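Local coordinates for protein cytochrome C (Marichromatium purpuratum 984, PDB 5LO9) that probably oxidises thiosulfate to tetrathionate and passes the electrons along a row of c-type hemes, as a fusion of the TsdB and TsdA units, at residues Glu44-Arg56 and Ala69-Ala82. Sequence-based numbering, arbitrary orientation.
Sequences EPAYLATQIERFR and AERLTPVDIAAVSA. With HEC (heme c), chain D; PGO (S-1,2-propanediol), chain I.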
ATOM      1  N   GLU A  44      23.917  -1.321  40.417  1.00 38.95           N
ATOM      2  CA  GLU A  44      23.032  -0.581  41.299  1.00 41.12           C
ATOM      3  C   GLU A  44      23.235  -1.051  42.740  1.00 47.28           C
ATOM      4  O   GLU A  44      23.209  -2.263  43.001  1.00 55.06           O
ATOM      5  CB  GLU A  44      21.589  -0.790  40.861  1.00 44.03           C
ATOM      6  CG  GLU A  44      21.163   0.037  39.671  1.00 53.38           C
ATOM      7  CD  GLU A  44      20.740   1.465  39.991  1.00 61.46           C
ATOM      8  OE1 GLU A  44      20.764   1.891  41.179  1.00 67.59           O
ATOM      9  OE2 GLU A  44      20.378   2.155  39.015  1.00 61.54           O
ATOM     10  N   PRO A  45      23.460  -0.147  43.693  1.00 49.45           N
ATOM     11  CA  PRO A  45      23.691  -0.590  45.085  1.00 58.22           C
ATOM     12  C   PRO A  45      22.611  -1.493  45.649  1.00 43.07           C
ATOM     13  O   PRO A  45      22.946  -2.466  46.340  1.00 47.71           O
ATOM     14  CB  PRO A  45      23.774   0.733  45.868  1.00 44.70           C
ATOM     15  CG  PRO A  45      24.242   1.687  44.881  1.00 47.55           C
ATOM     16  CD  PRO A  45      23.570   1.306  43.579  1.00 52.04           C
ATOM     17  N   ALA A  46      21.336  -1.231  45.360  1.00 32.51           N
ATOM     18  CA  ALA A  46      20.302  -2.133  45.858  1.00 32.65           C
ATOM     19  C   ALA A  46      20.473  -3.533  45.307  1.00 38.49           C
ATOM     20  O   ALA A  46      20.121  -4.510  45.987  1.00 38.06           O
ATOM     21  CB  ALA A  46      18.908  -1.667  45.486  1.00 26.92           C
ATOM     22  N   TYR A  47      20.947  -3.649  44.059  1.00 37.87           N
ATOM     23  CA  TYR A  47      21.106  -4.967  43.462  1.00 39.93           C
ATOM     24  C   TYR A  47      22.228  -5.714  44.158  1.00 40.39           C
ATOM     25  O   TYR A  47      22.055  -6.871  44.566  1.00 38.53           O
ATOM     26  CB  TYR A  47      21.362  -4.859  41.965  1.00 31.72           C
ATOM     27  CG  TYR A  47      21.655  -6.202  41.343  1.00 29.87           C
ATOM     28  CD1 TYR A  47      20.627  -7.089  41.008  1.00 39.16           C
ATOM     29  CD2 TYR A  47      22.970  -6.608  41.120  1.00 31.26           C
ATOM     30  CE1 TYR A  47      20.911  -8.361  40.441  1.00 33.88           C
ATOM     31  CE2 TYR A  47      23.250  -7.850  40.595  1.00 39.61           C
ATOM     32  CZ  TYR A  47      22.230  -8.722  40.271  1.00 37.00           C
ATOM     33  OH  TYR A  47      22.584  -9.941  39.764  1.00 40.17           O
ATOM     34  N   LEU A  48      23.371  -5.047  44.357  1.00 35.65           N
ATOM     35  CA  LEU A  48      24.487  -5.694  45.037  1.00 36.95           C
ATOM     36  C   LEU A  48      24.050  -6.202  46.405  1.00 40.77           C
ATOM     37  O   LEU A  48      24.279  -7.360  46.769  1.00 35.76           O
ATOM     38  CB  LEU A  48      25.645  -4.714  45.168  1.00 40.64           C
ATOM     39  CG  LEU A  48      26.329  -4.259  43.887  1.00 47.13           C
ATOM     40  CD1 LEU A  48      27.288  -3.045  44.165  1.00 43.07           C
ATOM     41  CD2 LEU A  48      27.049  -5.463  43.222  1.00 47.49           C
ATOM     42  N   ALA A  49      23.382  -5.351  47.167  1.00 39.63           N
ATOM     43  CA  ALA A  49      22.944  -5.758  48.484  1.00 36.32           C
ATOM     44  C   ALA A  49      21.965  -6.919  48.416  1.00 41.02           C
ATOM     45  O   ALA A  49      22.001  -7.816  49.263  1.00 47.73           O
ATOM     46  CB  ALA A  49      22.314  -4.576  49.179  1.00 28.88           C
ATOM     47  N   THR A  50      21.037  -6.891  47.462  1.00 39.51           N
ATOM     48  CA  THR A  50      20.106  -8.008  47.314  1.00 41.24           C
ATOM     49  C   THR A  50      20.852  -9.295  46.991  1.00 40.87           C
ATOM     50  O   THR A  50      20.516 -10.366  47.508  1.00 42.92           O
ATOM     51  CB  THR A  50      19.071  -7.700  46.228  1.00 35.93           C
ATOM     52  OG1 THR A  50      18.200  -6.682  46.692  1.00 35.50           O
ATOM     53  CG2 THR A  50      18.225  -8.929  45.868  1.00 38.68           C
ATOM     54  N   GLN A  51      21.897  -9.207  46.179  1.00 40.39           N
ATOM     55  CA  GLN A  51      22.632 -10.415  45.823  1.00 41.95           C
ATOM     56  C   GLN A  51      23.412 -10.944  47.022  1.00 40.26           C
ATOM     57  O   GLN A  51      23.505 -12.154  47.214  1.00 43.94           O
ATOM     58  CB  GLN A  51      23.564 -10.157  44.630  1.00 39.47           C
ATOM     59  CG  GLN A  51      22.824  -9.896  43.288  1.00 39.37           C
ATOM     60  CD  GLN A  51      21.670 -10.838  43.089  1.00 44.21           C
ATOM     61  OE1 GLN A  51      21.828 -12.062  43.200  1.00 39.85           O
ATOM     62  NE2 GLN A  51      20.481 -10.275  42.857  1.00 42.55           N
ATOM     63  N   ILE A  52      24.020 -10.066  47.819  1.00 44.31           N
ATOM     64  CA  ILE A  52      24.679 -10.530  49.033  1.00 43.96           C
ATOM     65  C   ILE A  52      23.663 -11.236  49.923  1.00 42.82           C
ATOM     66  O   ILE A  52      23.929 -12.304  50.484  1.00 40.23           O
ATOM     67  CB  ILE A  52      25.382  -9.350  49.735  1.00 42.38           C
ATOM     68  CG1 ILE A  52      26.630  -8.951  48.931  1.00 44.52           C
ATOM     69  CG2 ILE A  52      25.821  -9.720  51.119  1.00 43.61           C
ATOM     70  CD1 ILE A  52      27.192  -7.577  49.225  1.00 41.98           C
ATOM     71  N   GLU A  53      22.468 -10.681  50.020  1.00 38.46           N
ATOM     72  CA  GLU A  53      21.456 -11.305  50.849  1.00 43.64           C
ATOM     73  C   GLU A  53      20.931 -12.581  50.219  1.00 44.14           C
ATOM     74  O   GLU A  53      20.495 -13.484  50.946  1.00 39.79           O
ATOM     75  CB  GLU A  53      20.322 -10.314  51.131  1.00 46.35           C
ATOM     76  CG  GLU A  53      20.665  -9.319  52.248  1.00 57.99           C
ATOM     77  CD  GLU A  53      19.747  -8.057  52.295  1.00 83.36           C
ATOM     78  OE1 GLU A  53      18.732  -7.988  51.549  1.00 82.94           O
ATOM     79  OE2 GLU A  53      20.048  -7.124  53.094  1.00 87.41           O
ATOM     80  N   ARG A  54      20.971 -12.691  48.884  1.00 42.40           N
ATOM     81  CA  ARG A  54      20.577 -13.955  48.251  1.00 46.55           C
ATOM     82  C   ARG A  54      21.516 -15.069  48.670  1.00 44.71           C
ATOM     83  O   ARG A  54      21.071 -16.184  48.973  1.00 46.12           O
ATOM     84  CB  ARG A  54      20.580 -13.857  46.723  1.00 40.74           C
ATOM     85  CG  ARG A  54      19.460 -13.052  46.123  1.00 48.49           C
ATOM     86  CD  ARG A  54      18.881 -13.670  44.867  1.00 50.34           C
ATOM     87  NE  ARG A  54      18.144 -12.670  44.123  1.00 42.27           N
ATOM     88  CZ  ARG A  54      16.935 -12.237  44.473  1.00 52.69           C
ATOM     89  NH1 ARG A  54      16.315 -12.710  45.548  1.00 52.61           N
ATOM     90  NH2 ARG A  54      16.343 -11.312  43.754  1.00 52.13           N
ATOM     91  N   PHE A  55      22.825 -14.787  48.665  1.00 39.12           N
ATOM     92  CA  PHE A  55      23.812 -15.751  49.122  1.00 38.73           C
ATOM     93  C   PHE A  55      23.498 -16.175  50.555  1.00 48.24           C
ATOM     94  O   PHE A  55      23.512 -17.365  50.882  1.00 58.95           O
ATOM     95  CB  PHE A  55      25.198 -15.123  49.056  1.00 37.23           C
ATOM     96  CG  PHE A  55      25.849 -15.145  47.716  1.00 38.39           C
ATOM     97  CD1 PHE A  55      26.354 -16.312  47.201  1.00 41.63           C
ATOM     98  CD2 PHE A  55      26.016 -13.973  46.994  1.00 45.00           C
ATOM     99  CE1 PHE A  55      26.981 -16.324  45.988  1.00 43.96           C
ATOM    100  CE2 PHE A  55      26.635 -13.976  45.762  1.00 38.80           C
ATOM    101  CZ  PHE A  55      27.107 -15.142  45.253  1.00 50.09           C
ATOM    102  N   ARG A  56      23.182 -15.205  51.414  1.00 38.87           N
ATOM    103  CA  ARG A  56      22.924 -15.468  52.826  1.00 49.06           C
ATOM    104  C   ARG A  56      21.666 -16.289  53.052  1.00 43.07           C
ATOM    105  O   ARG A  56      21.595 -17.053  54.024  1.00 50.34           O
ATOM    106  CB  ARG A  56      22.843 -14.132  53.562  1.00 42.89           C
ATOM    107  CG  ARG A  56      24.213 -13.493  53.645  1.00 41.60           C
ATOM    108  CD  ARG A  56      24.126 -12.040  53.843  1.00 53.41           C
ATOM    109  NE  ARG A  56      23.669 -11.586  55.162  1.00 57.98           N
ATOM    110  CZ  ARG A  56      24.477 -11.317  56.179  1.00 47.52           C
ATOM    111  NH1 ARG A  56      25.773 -11.499  56.045  1.00 54.26           N
ATOM    112  NH2 ARG A  56      23.994 -10.848  57.317  1.00 65.38           N
ATOM    113  N   ALA A  69      30.113 -13.580  51.852  1.00 43.38           N
ATOM    114  CA  ALA A  69      28.811 -12.973  52.017  1.00 40.58           C
ATOM    115  C   ALA A  69      28.266 -13.182  53.420  1.00 49.35           C
ATOM    116  O   ALA A  69      27.492 -12.340  53.890  1.00 48.49           O
ATOM    117  CB  ALA A  69      27.851 -13.522  50.987  1.00 47.05           C
ATOM    118  N   GLU A  70      28.575 -14.322  54.080  1.00 52.81           N
ATOM    119  CA  GLU A  70      28.018 -14.547  55.419  1.00 57.15           C
ATOM    120  C   GLU A  70      28.760 -13.749  56.495  1.00 54.28           C
ATOM    121  O   GLU A  70      28.152 -13.365  57.506  1.00 48.54           O
ATOM    122  CB  GLU A  70      28.007 -16.043  55.763  1.00 51.64           C
ATOM    123  CG  GLU A  70      29.310 -16.601  56.362  1.00 60.69           C
ATOM    124  CD  GLU A  70      29.214 -18.062  56.851  1.00 66.01           C
ATOM    125  OE1 GLU A  70      28.174 -18.455  57.480  1.00 47.73           O
ATOM    126  OE2 GLU A  70      30.216 -18.795  56.600  1.00 56.12           O
ATOM    127  N   ARG A  71      30.036 -13.431  56.264  1.00 45.64           N
ATOM    128  CA  ARG A  71      30.825 -12.724  57.251  1.00 49.45           C
ATOM    129  C   ARG A  71      30.515 -11.238  57.335  1.00 60.02           C
ATOM    130  O   ARG A  71      30.975 -10.588  58.271  1.00 66.46           O
ATOM    131  CB  ARG A  71      32.319 -12.892  56.976  1.00 52.58           C
ATOM    132  CG  ARG A  71      32.959 -13.903  57.883  1.00 69.52           C
ATOM    133  CD  ARG A  71      34.408 -14.207  57.492  1.00 91.15           C
ATOM    134  NE  ARG A  71      34.972 -15.340  58.234  1.00 98.79           N
ATOM    135  CZ  ARG A  71      35.099 -15.387  59.563  1.00104.87           C
ATOM    136  NH1 ARG A  71      34.708 -14.365  60.331  1.00 82.80           N
ATOM    137  NH2 ARG A  71      35.624 -16.468  60.129  1.00105.99           N
ATOM    138  N   LEU A  72      29.746 -10.684  56.409  1.00 67.04           N
ATOM    139  CA  LEU A  72      29.423  -9.263  56.440  1.00 58.58           C
ATOM    140  C   LEU A  72      28.346  -8.978  57.484  1.00 54.00           C
ATOM    141  O   LEU A  72      27.453  -9.795  57.721  1.00 58.91           O
ATOM    142  CB  LEU A  72      28.933  -8.793  55.062  1.00 47.98           C
ATOM    143  CG  LEU A  72      29.961  -8.892  53.951  1.00 39.21           C
ATOM    144  CD1 LEU A  72      29.285  -8.524  52.663  1.00 46.95           C
ATOM    145  CD2 LEU A  72      31.178  -8.027  54.213  1.00 47.09           C
ATOM    146  N   THR A  73      28.462  -7.836  58.145  1.00 58.65           N
ATOM    147  CA  THR A  73      27.357  -7.342  58.951  1.00 59.41           C
ATOM    148  C   THR A  73      26.443  -6.536  58.060  1.00 54.79           C
ATOM    149  O   THR A  73      26.830  -6.142  56.964  1.00 56.59           O
ATOM    150  CB  THR A  73      27.868  -6.477  60.102  1.00 58.67           C
ATOM    151  OG1 THR A  73      28.578  -5.336  59.581  1.00 59.63           O
ATOM    152  CG2 THR A  73      28.784  -7.273  61.014  1.00 59.06           C
ATOM    153  N   PRO A  74      25.216  -6.312  58.470  1.00 46.47           N
ATOM    154  CA  PRO A  74      24.332  -5.442  57.673  1.00 55.05           C
ATOM    155  C   PRO A  74      24.948  -4.086  57.334  1.00 58.85           C
ATOM    156  O   PRO A  74      24.889  -3.653  56.175  1.00 57.12           O
ATOM    157  CB  PRO A  74      23.107  -5.299  58.572  1.00 42.71           C
ATOM    158  CG  PRO A  74      23.100  -6.552  59.374  1.00 42.83           C
ATOM    159  CD  PRO A  74      24.533  -6.948  59.584  1.00 44.97           C
ATOM    160  N   VAL A  75      25.582  -3.424  58.308  1.00 61.85           N
ATOM    161  CA  VAL A  75      26.211  -2.134  58.023  1.00 58.84           C
ATOM    162  C   VAL A  75      27.335  -2.307  56.998  1.00 48.93           C
ATOM    163  O   VAL A  75      27.512  -1.464  56.113  1.00 53.33           O
ATOM    164  CB  VAL A  75      26.694  -1.462  59.337  1.00 51.54           C
ATOM    165  CG1 VAL A  75      27.711  -2.305  60.067  1.00 62.30           C
ATOM    166  CG2 VAL A  75      27.261  -0.121  59.086  1.00 52.67           C
ATOM    167  N   ASP A  76      28.095  -3.410  57.085  1.00 52.70           N
ATOM    168  CA  ASP A  76      29.137  -3.700  56.095  1.00 59.08           C
ATOM    169  C   ASP A  76      28.539  -3.877  54.689  1.00 53.41           C
ATOM    170  O   ASP A  76      29.092  -3.393  53.695  1.00 52.58           O
ATOM    171  CB  ASP A  76      29.913  -4.960  56.515  1.00 62.76           C
ATOM    172  CG  ASP A  76      30.944  -4.710  57.659  1.00 76.66           C
ATOM    173  OD1 ASP A  76      31.403  -3.556  57.832  1.00 80.89           O
ATOM    174  OD2 ASP A  76      31.323  -5.690  58.367  1.00 75.24           O
ATOM    175  N   ILE A  77      27.432  -4.614  54.588  1.00 56.69           N
ATOM    176  CA  ILE A  77      26.736  -4.838  53.316  1.00 51.04           C
ATOM    177  C   ILE A  77      26.392  -3.505  52.662  1.00 50.15           C
ATOM    178  O   ILE A  77      26.772  -3.219  51.519  1.00 51.38           O
ATOM    179  CB  ILE A  77      25.469  -5.696  53.550  1.00 51.01           C
ATOM    180  CG1 ILE A  77      25.836  -7.146  53.891  1.00 54.44           C
ATOM    181  CG2 ILE A  77      24.583  -5.735  52.367  1.00 46.39           C
ATOM    182  CD1 ILE A  77      24.672  -7.978  54.394  1.00 55.85           C
ATOM    183  N   ALA A  78      25.681  -2.656  53.389  1.00 52.04           N
ATOM    184  CA  ALA A  78      25.306  -1.369  52.823  1.00 44.74           C
ATOM    185  C   ALA A  78      26.524  -0.531  52.412  1.00 43.90           C
ATOM    186  O   ALA A  78      26.503   0.131  51.371  1.00 45.50           O
ATOM    187  CB  ALA A  78      24.457  -0.647  53.822  1.00 34.07           C
ATOM    188  N   ALA A  79      27.617  -0.593  53.163  1.00 45.29           N
ATOM    189  CA  ALA A  79      28.777   0.213  52.798  1.00 48.78           C
ATOM    190  C   ALA A  79      29.391  -0.248  51.491  1.00 52.83           C
ATOM    191  O   ALA A  79      29.672   0.583  50.618  1.00 52.54           O
ATOM    192  CB  ALA A  79      29.842   0.162  53.884  1.00 57.07           C
ATOM    193  N   VAL A  80      29.640  -1.565  51.340  1.00 50.66           N
ATOM    194  CA  VAL A  80      30.273  -2.043  50.099  1.00 53.41           C
ATOM    195  C   VAL A  80      29.322  -1.894  48.927  1.00 43.73           C
ATOM    196  O   VAL A  80      29.763  -1.670  47.807  1.00 42.96           O
ATOM    197  CB  VAL A  80      30.787  -3.499  50.159  1.00 52.43           C
ATOM    198  CG1 VAL A  80      31.984  -3.606  51.045  1.00 55.34           C
ATOM    199  CG2 VAL A  80      29.685  -4.478  50.578  1.00 50.74           C
ATOM    200  N   SER A  81      28.017  -2.059  49.140  1.00 41.32           N
ATOM    201  CA  SER A  81      27.094  -1.822  48.045  1.00 48.23           C
ATOM    202  C   SER A  81      27.215  -0.384  47.530  1.00 52.86           C
ATOM    203  O   SER A  81      27.324  -0.158  46.324  1.00 52.59           O
ATOM    204  CB  SER A  81      25.673  -2.137  48.494  1.00 52.83           C
ATOM    205  OG  SER A  81      25.589  -3.461  49.005  1.00 54.04           O
ATOM    206  N   ALA A  82      27.256   0.601  48.437  1.00 55.82           N
ATOM    207  CA  ALA A  82      27.402   1.997  48.021  1.00 37.33           C
ATOM    208  C   ALA A  82      28.761   2.260  47.396  1.00 44.87           C
ATOM    209  O   ALA A  82      28.878   3.085  46.481  1.00 52.14           O
ATOM    210  CB  ALA A  82      27.205   2.920  49.199  1.00 37.79           C
TER
HETATM  211 FE   HEC D1002      18.151 -11.866  32.731  1.00 44.81          FE
HETATM  212  CHA HEC D1002      19.634 -11.453  35.858  1.00 35.44           C
HETATM  213  CHB HEC D1002      21.113 -13.299  31.529  1.00 32.87           C
HETATM  214  CHC HEC D1002      16.735 -12.154  29.556  1.00 32.20           C
HETATM  215  CHD HEC D1002      15.120 -10.710  34.002  1.00 36.95           C
HETATM  216  NA  HEC D1002      20.024 -12.281  33.554  1.00 42.46           N
HETATM  217  C1A HEC D1002      20.415 -12.042  34.799  1.00 32.16           C
HETATM  218  C2A HEC D1002      21.795 -12.471  35.085  1.00 36.76           C
HETATM  219  C3A HEC D1002      22.234 -13.039  33.808  1.00 45.70           C
HETATM  220  C4A HEC D1002      21.050 -12.865  32.924  1.00 43.99           C
HETATM  221  CMA HEC D1002      23.581 -13.638  33.511  1.00 37.15           C
HETATM  222  CAA HEC D1002      22.598 -12.376  36.358  1.00 40.19           C
HETATM  223  CBA HEC D1002      23.374 -11.068  36.365  1.00 35.92           C
HETATM  224  CGA HEC D1002      24.254 -10.966  37.590  1.00 37.80           C
HETATM  225  O1A HEC D1002      24.793  -9.869  37.847  1.00 32.71           O
HETATM  226  O2A HEC D1002      24.411 -11.988  38.297  1.00 40.05           O
HETATM  227  NB  HEC D1002      18.805 -12.589  30.887  1.00 34.36           N
HETATM  228  C1B HEC D1002      20.001 -13.110  30.603  1.00 35.47           C
HETATM  229  C2B HEC D1002      20.133 -13.524  29.182  1.00 35.37           C
HETATM  230  C3B HEC D1002      18.823 -13.196  28.611  1.00 35.03           C
HETATM  231  C4B HEC D1002      18.093 -12.630  29.757  1.00 33.65           C
HETATM  232  CMB HEC D1002      21.333 -14.148  28.524  1.00 42.35           C
HETATM  233  CAB HEC D1002      18.316 -13.353  27.206  1.00 38.77           C
HETATM  234  CBB HEC D1002      18.448 -14.785  26.772  1.00 35.58           C
HETATM  235  NC  HEC D1002      16.274 -11.490  31.918  1.00 34.68           N
HETATM  236  C1C HEC D1002      15.915 -11.642  30.650  1.00 33.51           C
HETATM  237  C2C HEC D1002      14.511 -11.265  30.388  1.00 34.95           C
HETATM  238  C3C HEC D1002      14.007 -10.850  31.704  1.00 32.72           C
HETATM  239  C4C HEC D1002      15.201 -11.040  32.570  1.00 33.58           C
HETATM  240  CMC HEC D1002      13.817 -11.340  29.063  1.00 36.25           C
HETATM  241  CAC HEC D1002      12.667 -10.293  32.129  1.00 30.56           C
HETATM  242  CBC HEC D1002      11.419 -10.910  31.564  1.00 36.96           C
HETATM  243  ND  HEC D1002      17.494 -11.201  34.585  1.00 34.27           N
HETATM  244  C1D HEC D1002      16.269 -10.813  34.899  1.00 32.11           C
HETATM  245  C2D HEC D1002      16.133 -10.412  36.312  1.00 29.41           C
HETATM  246  C3D HEC D1002      17.447 -10.613  36.878  1.00 28.85           C
HETATM  247  C4D HEC D1002      18.219 -11.108  35.704  1.00 38.73           C
HETATM  248  CMD HEC D1002      14.921  -9.934  37.009  1.00 29.56           C
HETATM  249  CAD HEC D1002      17.873 -10.364  38.303  1.00 39.77           C
HETATM  250  CBD HEC D1002      17.802 -11.647  39.142  1.00 39.29           C
HETATM  251  CGD HEC D1002      17.949 -11.363  40.623  1.00 42.14           C
HETATM  252  O1D HEC D1002      18.672 -12.158  41.256  1.00 42.81           O
HETATM  253  O2D HEC D1002      17.378 -10.368  41.148  1.00 43.59           O
HETATM  254  C1  PGO I1007      13.357 -10.142  47.010  1.00 61.60           C
HETATM  255  C2  PGO I1007      13.194  -9.809  45.516  1.00 74.05           C
HETATM  256  C3  PGO I1007      12.941 -11.099  44.701  1.00 54.07           C
HETATM  257  O1  PGO I1007      13.682 -11.558  47.127  1.00 70.37           O
HETATM  258  O2  PGO I1007      14.334  -9.086  44.974  1.00 60.00           O
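Arg-56 reaches from the helix 45-57 to the end of helix 66-71 and the turn that leads into helix 74-86. Its CG and CD run beside the carbonyl oxygen of Ala-69, and CD also nears Ile-77 CD1. A bend at chi3 (71°) brings the guanidinium under that methyl. Ile-77 CD1 sits over the centre of one face, 3.8 Å from Arg-56 CZ. At the tip, Arg-56 NH1 gives two hydrogen bonds. The Arg-56 NH1 bond to Ala-69 O is 2.9 Å long and lies in both the guanidinium and the carbonyl plane. The one to Leu-72 O is as short but more bent (143° at the hydrogen) and tilted out of both planes. Two main-chain carbonyls near a helix end are thus held by one nitrogen. The axes of helix segments 45-56 and 74-82 come within 8.4 Å and cross at 139°, within a class I cytochrome c fold. Tyr-47, Gln-51, Ile-52, Phe-55, Leu-72 and Val-80 also line the pocket of the first heme, whose iron is bound by His-25 and Met-65. Deeper in, Ile-52 CG2 packs on Ile-77 CG1 (3.8 Å) and Leu-72 CD1. Ala-69 CB presses on Phe-55 CB at 3.7 Å. Toward the other end, Ser-81 fits against Pro-45, Leu-48 and Ala-49. Ser-81 OG turns back to donate to Ile-77 O (2.8 Å), from above the carbonyl plane, and touches Ala-49 CB. Facing the second heme, Arg-54 NE and NH2 bind the two oxygens of one propionate, and Gln-51 NE2 adds a bond to HEC O1D (3.1 Å).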